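Local coordinates for bile salt hydrolase/transferase (Clostridium perfringens, PDB 2BJF), which hydrolyses the amide bond of glycine- and taurine-conjugated bile salts, releasing free bile acids, and also acts as a bile acid amine N-acyltransferase, at residues A[2-10]-A[169-177]; A[185-194]-A[229-238]. One frame throughout, in Å; residues are numbered along the deposited sequence.

Interaction 1: A[2-10]-A[169-177]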
# COMPACT_ATOMS: atom_id res chain seq x y z
N CYS A 2 -20.00 6.06 4.49
CA CYS A 2 -20.70 5.49 5.67
C CYS A 2 -20.07 4.16 6.07
O CYS A 2 -19.56 3.43 5.22
CB CYS A 2 -22.18 5.26 5.37
SG CYS A 2 -23.02 6.68 4.68
N THR A 3 -20.12 3.86 7.36
CA THR A 3 -19.66 2.57 7.86
C THR A 3 -20.65 2.04 8.90
O THR A 3 -20.93 2.71 9.89
CB THR A 3 -18.25 2.65 8.48
OG1 THR A 3 -17.35 3.25 7.55
CG2 THR A 3 -17.74 1.26 8.84
N GLY A 4 -21.19 0.85 8.64
CA GLY A 4 -22.08 0.17 9.57
C GLY A 4 -21.32 -0.86 10.38
O GLY A 4 -20.37 -1.47 9.88
N LEU A 5 -21.74 -1.05 11.63
CA LEU A 5 -21.05 -1.95 12.55
C LEU A 5 -22.02 -2.64 13.50
O LEU A 5 -22.91 -2.00 14.07
CB LEU A 5 -19.98 -1.19 13.36
CG LEU A 5 -19.20 -1.92 14.46
CD1 LEU A 5 -18.35 -3.06 13.90
CD2 LEU A 5 -18.33 -0.94 15.24
N ALA A 6 -21.84 -3.95 13.66
CA ALA A 6 -22.55 -4.72 14.68
C ALA A 6 -21.53 -5.35 15.62
O ALA A 6 -20.55 -5.95 15.18
CB ALA A 6 -23.43 -5.79 14.04
N LEU A 7 -21.77 -5.22 16.93
CA LEU A 7 -20.81 -5.65 17.93
C LEU A 7 -21.52 -6.13 19.20
O LEU A 7 -22.39 -5.44 19.72
CB LEU A 7 -19.86 -4.49 18.26
CG LEU A 7 -18.50 -4.72 18.92
CD1 LEU A 7 -17.55 -5.51 18.02
CD2 LEU A 7 -17.89 -3.38 19.30
N GLU A 8 -21.14 -7.32 19.68
CA GLU A 8 -21.68 -7.86 20.93
C GLU A 8 -20.80 -7.48 22.12
O GLU A 8 -19.58 -7.64 22.07
CB GLU A 8 -21.85 -9.38 20.85
CG GLU A 8 -22.56 -9.99 22.06
CD GLU A 8 -22.60 -11.51 22.05
OE1 GLU A 8 -22.06 -12.13 21.11
OE2 GLU A 8 -23.17 -12.09 23.00
N THR A 9 -21.44 -7.00 23.18
CA THR A 9 -20.72 -6.57 24.38
C THR A 9 -20.35 -7.75 25.27
O THR A 9 -20.82 -8.87 25.08
CB THR A 9 -21.54 -5.56 25.22
OG1 THR A 9 -22.68 -6.21 25.79
CG2 THR A 9 -21.99 -4.38 24.37
N LYS A 10 -19.50 -7.47 26.27
CA LYS A 10 -19.06 -8.46 27.26
C LYS A 10 -20.21 -9.11 28.05
O LYS A 10 -20.08 -10.24 28.52
CB LYS A 10 -18.04 -7.84 28.22
CG LYS A 10 -18.54 -6.63 29.00
CD LYS A 10 -17.43 -6.00 29.84
CE LYS A 10 -17.97 -4.94 30.78
NZ LYS A 10 -18.41 -3.71 30.05
N ASN A 169 -21.58 -12.13 7.79
CA ASN A 169 -20.76 -12.75 8.82
C ASN A 169 -19.51 -11.93 9.15
O ASN A 169 -18.64 -12.37 9.90
CB ASN A 169 -20.38 -14.18 8.41
CG ASN A 169 -21.58 -15.10 8.31
OD1 ASN A 169 -21.78 -15.79 7.31
ND2 ASN A 169 -22.40 -15.13 9.36
N ILE A 170 -19.43 -10.73 8.57
CA ILE A 170 -18.30 -9.83 8.78
C ILE A 170 -18.62 -8.83 9.89
O ILE A 170 -17.72 -8.37 10.60
CB ILE A 170 -17.94 -9.04 7.48
CG1 ILE A 170 -18.14 -9.88 6.21
CG2 ILE A 170 -16.52 -8.46 7.57
CD1 ILE A 170 -17.25 -11.12 6.10
N GLY A 171 -19.91 -8.50 10.02
CA GLY A 171 -20.38 -7.56 11.04
C GLY A 171 -20.23 -6.10 10.64
O GLY A 171 -20.41 -5.20 11.48
N VAL A 172 -19.92 -5.86 9.37
CA VAL A 172 -19.67 -4.50 8.88
C VAL A 172 -20.27 -4.26 7.49
O VAL A 172 -20.58 -5.20 6.76
CB VAL A 172 -18.15 -4.15 8.84
CG1 VAL A 172 -17.46 -4.47 10.17
CG2 VAL A 172 -17.44 -4.85 7.69
N LEU A 173 -20.42 -2.98 7.14
CA LEU A 173 -20.83 -2.57 5.80
C LEU A 173 -20.29 -1.17 5.53
O LEU A 173 -20.19 -0.36 6.45
CB LEU A 173 -22.36 -2.58 5.67
CG LEU A 173 -22.96 -2.41 4.26
CD1 LEU A 173 -22.61 -3.60 3.37
CD2 LEU A 173 -24.47 -2.22 4.34
N THR A 174 -19.93 -0.89 4.28
CA THR A 174 -19.63 0.49 3.89
C THR A 174 -20.49 0.91 2.70
O THR A 174 -21.72 0.97 2.81
CB THR A 174 -18.12 0.74 3.63
OG1 THR A 174 -17.65 -0.11 2.57
CG2 THR A 174 -17.29 0.50 4.89
N ASN A 175 -19.85 1.18 1.57
CA ASN A 175 -20.55 1.63 0.37
C ASN A 175 -20.18 0.75 -0.82
O ASN A 175 -19.87 -0.43 -0.64
CB ASN A 175 -20.25 3.12 0.14
CG ASN A 175 -20.47 3.96 1.40
OD1 ASN A 175 -19.51 4.36 2.06
ND2 ASN A 175 -21.72 4.22 1.74
N SER A 176 -20.21 1.30 -2.04
CA SER A 176 -19.93 0.52 -3.25
C SER A 176 -18.47 0.04 -3.31
O SER A 176 -17.59 0.70 -2.76
CB SER A 176 -20.28 1.33 -4.50
OG SER A 176 -21.68 1.59 -4.55
N PRO A 177 -18.21 -1.11 -3.97
CA PRO A 177 -19.09 -2.00 -4.74
C PRO A 177 -20.02 -2.89 -3.89
O PRO A 177 -20.21 -2.64 -2.70
CB PRO A 177 -18.11 -2.88 -5.53
CG PRO A 177 -16.75 -2.39 -5.23
CD PRO A 177 -16.82 -1.61 -3.97
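Strand 3-8 and the short strand 172-173 run antiparallel, with Gly-4 and Leu-173 as the hydrogen-bonded pair and Leu-5 and Val-172 as the non-hydrogen-bonded one. Gly-4 N donates to Leu-173 O (2.7 Å), and Leu-173 N returns a bond to Gly-4 O (3.1 Å) from above the carbonyl plane. Ala-6 N extends the ladder to Gly-171 O (2.9 Å), where the chain enters the strand with a positive phi of 83°, a backbone shape that glycine adopts readily. Within this chain, strand 172-173 is the outermost strand, next to 3-8, in a sheet of the N-terminal nucleophile hydrolase fold, whose first mature residue, Cys-2, is the inferred nucleophile. Cys-2 N donates to Asn-175 OD1 (3.0 Å), arriving in the plane of the Asn-175 side-chain carbonyl, on a lone pair; Asp-21 also binds this nitrogen. With CG anti to the carbonyl carbon (chi1 -49°), Asn-175 turns its amide to the Cys-2 terminus. OD1 also accepts from Arg-228, while ND2 is tied to Asn-82 O, which fixes the amide's rotation beside the taurine site. Leu-5 CD1 reaches Val-172 CG1 (4.1 Å) on one sheet face. Thr-3 and Thr-174 lie side by side, Thr-3 OG1 meeting Thr-174 CG2 at 3.8 Å.

Interaction 2: A[185-194]-A[229-238]; sequences NLNQYVGLRY and FIRVAFLRDA
The segment 185-194 leaves helix 179-186 through a short 3-10 piece at 187-188, makes a type I turn from Tyr-189 to Leu-192, and lies against helix 225-243, coming nearest at Leu-186 and Ile-230 (CA to CA 6.5 Å) and again at Tyr-194 and Ala-238. Leu-186 is a knob in a hole formed by Phe-229, Ile-230, Ala-233 and Phe-234. Its CD2 meets Ala-233, Ile-230 and Phe-234, with Leu-186 CD2 lying 3.7 Å from Ala-233 CB, where a small methyl leaves room for it, while CD1 meets the edge of the Phe-229 ring. Ile-230 offers two branches to the Tyr-189 ring: CG2 sits over the ring centre, and Ile-230 CD1 touches Tyr-189 CE2 at 3.7 Å. Phe-234 is gripped from several directions. Leu-192 CD1 stands over the middle of the Phe-234 ring, 3° off the normal and 3.7 Å from the centroid, and Tyr-189 CB touches Phe-234 CZ at 3.8 Å. One turn further along the helix, Ala-238 CB lies centrally over one face of Tyr-194, 3.4 Å from the ring centroid, a close fit that a bare methyl allows. With CG anti to the backbone N (chi1 179°), Asp-237 brings OD2 to Tyr-194 OH, which donates to its anti lone pair over 2.6 Å. The same oxygen forms a salt bridge with Lys-241, so the buried carboxylate is partnered by both hydroxyl and ammonium. A helix end and the turn after it thus pack on helix 225-243 by knob-into-hole and CH-pi contacts. Phe-200 of the second subunit, edge-to-face with Phe-234, carries this packing into a homotetramer interface.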
# COMPACT_ATOMS: atom_id res chain seq x y z
N ASN A 185 -12.74 -9.30 -1.36
CA ASN A 185 -11.58 -8.42 -1.15
C ASN A 185 -10.86 -8.69 0.17
O ASN A 185 -9.65 -8.49 0.28
CB ASN A 185 -11.99 -6.94 -1.26
CG ASN A 185 -10.80 -6.01 -1.45
OD1 ASN A 185 -9.84 -6.33 -2.17
ND2 ASN A 185 -10.86 -4.84 -0.82
N LEU A 186 -11.61 -9.15 1.18
CA LEU A 186 -11.03 -9.51 2.47
C LEU A 186 -9.94 -10.58 2.34
O LEU A 186 -8.96 -10.57 3.08
CB LEU A 186 -12.11 -10.00 3.44
CG LEU A 186 -13.14 -9.00 3.96
CD1 LEU A 186 -14.27 -9.76 4.63
CD2 LEU A 186 -12.52 -8.01 4.93
N ASN A 187 -10.13 -11.49 1.39
CA ASN A 187 -9.18 -12.58 1.12
C ASN A 187 -7.77 -12.13 0.75
O ASN A 187 -6.81 -12.89 0.90
CB ASN A 187 -9.73 -13.51 0.04
CG ASN A 187 -10.96 -14.28 0.48
OD1 ASN A 187 -11.13 -14.59 1.66
ND2 ASN A 187 -11.83 -14.59 -0.47
N GLN A 188 -7.65 -10.90 0.25
CA GLN A 188 -6.34 -10.35 -0.12
C GLN A 188 -5.49 -10.00 1.10
O GLN A 188 -4.28 -9.80 0.98
CB GLN A 188 -6.50 -9.12 -1.02
CG GLN A 188 -6.94 -9.43 -2.44
CD GLN A 188 -6.00 -10.39 -3.16
OE1 GLN A 188 -6.40 -11.50 -3.53
NE2 GLN A 188 -4.75 -9.98 -3.35
N TYR A 189 -6.14 -9.94 2.27
CA TYR A 189 -5.47 -9.52 3.50
C TYR A 189 -5.30 -10.63 4.54
O TYR A 189 -5.13 -10.35 5.73
CB TYR A 189 -6.21 -8.31 4.09
CG TYR A 189 -6.25 -7.14 3.14
CD1 TYR A 189 -5.20 -6.22 3.09
CD2 TYR A 189 -7.32 -6.97 2.26
CE1 TYR A 189 -5.23 -5.15 2.20
CE2 TYR A 189 -7.36 -5.90 1.37
CZ TYR A 189 -6.31 -5.00 1.34
OH TYR A 189 -6.34 -3.95 0.46
N VAL A 190 -5.31 -11.88 4.08
CA VAL A 190 -5.08 -13.03 4.97
C VAL A 190 -3.71 -12.99 5.66
O VAL A 190 -3.51 -13.66 6.68
CB VAL A 190 -5.26 -14.40 4.23
CG1 VAL A 190 -6.71 -14.60 3.80
CG2 VAL A 190 -4.33 -14.51 3.03
N GLY A 191 -2.79 -12.20 5.11
CA GLY A 191 -1.44 -12.08 5.65
C GLY A 191 -1.29 -11.07 6.78
O GLY A 191 -0.18 -10.91 7.31
N LEU A 192 -2.37 -10.40 7.16
CA LEU A 192 -2.35 -9.44 8.26
C LEU A 192 -2.19 -10.12 9.62
O LEU A 192 -2.68 -11.23 9.82
CB LEU A 192 -3.61 -8.57 8.27
CG LEU A 192 -3.87 -7.57 7.13
CD1 LEU A 192 -5.23 -6.93 7.32
CD2 LEU A 192 -2.77 -6.51 7.05
N ARG A 193 -1.49 -9.46 10.54
CA ARG A 193 -1.26 -9.98 11.89
C ARG A 193 -1.43 -8.88 12.93
O ARG A 193 -0.91 -7.78 12.78
CB ARG A 193 0.13 -10.60 12.00
CG ARG A 193 0.28 -11.95 11.31
CD ARG A 193 1.70 -12.50 11.43
NE ARG A 193 2.63 -11.82 10.53
CZ ARG A 193 3.92 -12.14 10.39
NH1 ARG A 193 4.44 -13.13 11.10
NH2 ARG A 193 4.68 -11.47 9.55
N TYR A 194 -2.17 -9.19 14.00
CA TYR A 194 -2.38 -8.24 15.09
C TYR A 194 -1.19 -8.24 16.04
O TYR A 194 -0.91 -7.24 16.71
CB TYR A 194 -3.67 -8.54 15.85
CG TYR A 194 -4.88 -8.75 14.96
CD1 TYR A 194 -5.22 -7.82 13.98
CD2 TYR A 194 -5.68 -9.88 15.11
CE1 TYR A 194 -6.32 -8.02 13.16
CE2 TYR A 194 -6.79 -10.08 14.30
CZ TYR A 194 -7.11 -9.15 13.33
OH TYR A 194 -8.20 -9.33 12.52
N PHE A 229 -13.91 -0.59 4.61
CA PHE A 229 -14.46 -1.92 4.85
C PHE A 229 -13.38 -2.85 5.43
O PHE A 229 -13.61 -3.53 6.43
CB PHE A 229 -15.05 -2.51 3.56
CG PHE A 229 -15.88 -3.76 3.77
CD1 PHE A 229 -17.27 -3.69 3.75
CD2 PHE A 229 -15.27 -5.00 3.97
CE1 PHE A 229 -18.04 -4.84 3.93
CE2 PHE A 229 -16.03 -6.15 4.16
CZ PHE A 229 -17.42 -6.07 4.14
N ILE A 230 -12.21 -2.86 4.79
CA ILE A 230 -11.09 -3.68 5.25
C ILE A 230 -10.70 -3.33 6.69
O ILE A 230 -10.59 -4.21 7.54
CB ILE A 230 -9.86 -3.59 4.31
CG1 ILE A 230 -10.22 -4.03 2.88
CG2 ILE A 230 -8.66 -4.37 4.87
CD1 ILE A 230 -10.78 -5.46 2.75
N ARG A 231 -10.53 -2.03 6.96
CA ARG A 231 -10.10 -1.59 8.28
C ARG A 231 -11.09 -1.97 9.38
O ARG A 231 -10.70 -2.57 10.38
CB ARG A 231 -9.82 -0.08 8.30
CG ARG A 231 -8.58 0.32 7.50
CD ARG A 231 -7.84 1.50 8.13
NE ARG A 231 -8.66 2.71 8.25
CZ ARG A 231 -8.92 3.56 7.25
NH1 ARG A 231 -8.46 3.34 6.03
NH2 ARG A 231 -9.67 4.63 7.49
N VAL A 232 -12.37 -1.65 9.19
CA VAL A 232 -13.39 -1.95 10.20
C VAL A 232 -13.56 -3.46 10.42
O VAL A 232 -13.75 -3.91 11.55
CB VAL A 232 -14.74 -1.21 9.93
CG1 VAL A 232 -15.43 -1.72 8.68
CG2 VAL A 232 -15.66 -1.30 11.14
N ALA A 233 -13.45 -4.24 9.34
CA ALA A 233 -13.58 -5.70 9.43
C ALA A 233 -12.50 -6.30 10.33
O ALA A 233 -12.79 -7.14 11.19
CB ALA A 233 -13.54 -6.32 8.05
N PHE A 234 -11.25 -5.87 10.14
CA PHE A 234 -10.13 -6.41 10.90
C PHE A 234 -10.01 -5.83 12.32
O PHE A 234 -9.64 -6.56 13.24
CB PHE A 234 -8.82 -6.29 10.12
CG PHE A 234 -8.68 -7.31 9.03
CD1 PHE A 234 -8.19 -8.59 9.30
CD2 PHE A 234 -9.06 -7.01 7.72
CE1 PHE A 234 -8.07 -9.55 8.29
CE2 PHE A 234 -8.94 -7.96 6.70
CZ PHE A 234 -8.44 -9.23 6.99
N LEU A 235 -10.33 -4.55 12.49
CA LEU A 235 -10.36 -3.94 13.82
C LEU A 235 -11.40 -4.62 14.71
O LEU A 235 -11.15 -4.86 15.90
CB LEU A 235 -10.63 -2.44 13.75
CG LEU A 235 -9.57 -1.51 13.15
CD1 LEU A 235 -10.08 -0.10 13.17
CD2 LEU A 235 -8.23 -1.60 13.87
N ARG A 236 -12.56 -4.91 14.13
CA ARG A 236 -13.63 -5.63 14.83
C ARG A 236 -13.18 -7.04 15.20
O ARG A 236 -13.33 -7.47 16.34
CB ARG A 236 -14.89 -5.67 13.97
CG ARG A 236 -16.07 -6.41 14.59
CD ARG A 236 -17.18 -6.61 13.59
NE ARG A 236 -18.35 -7.23 14.20
CZ ARG A 236 -18.57 -8.54 14.25
NH1 ARG A 236 -17.70 -9.39 13.72
NH2 ARG A 236 -19.66 -9.01 14.84
N ASP A 237 -12.63 -7.76 14.22
CA ASP A 237 -12.16 -9.13 14.42
C ASP A 237 -11.12 -9.21 15.54
O ASP A 237 -11.19 -10.10 16.39
CB ASP A 237 -11.58 -9.69 13.12
CG ASP A 237 -11.05 -11.11 13.29
OD1 ASP A 237 -11.86 -12.03 13.54
OD2 ASP A 237 -9.82 -11.29 13.17
N ALA A 238 -10.17 -8.28 15.54
CA ALA A 238 -9.10 -8.25 16.53
C ALA A 238 -9.62 -8.06 17.94
O ALA A 238 -9.14 -8.69 18.88
CB ALA A 238 -8.09 -7.17 16.19

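Interactions 1 and 2 lie 13 Å apart, centre to centre, and follow one another in the chain, since strand 172-173 leads into helix 179-186. Helix 225-243 joins them: while one side of it receives 185-194, Val-232 and Arg-236 lie against the strands of interaction 1. Arg-236 NE probably donates to Ala-6 O (2.7 Å), on the residue whose N closes the ladder, and Ile-170 CD1 touches Leu-186 CD1 at 3.6 Å. The inferred nucleophile, Cys-2, belongs to interaction 1; between nearest atoms, its side chain is about 3 Å from bound deoxycholate and that of Asn-175 about 4 Å from taurine. Interaction 2 stands back, the Phe-229 side chain being about 10 Å from that of Cys-2, again between nearest atoms.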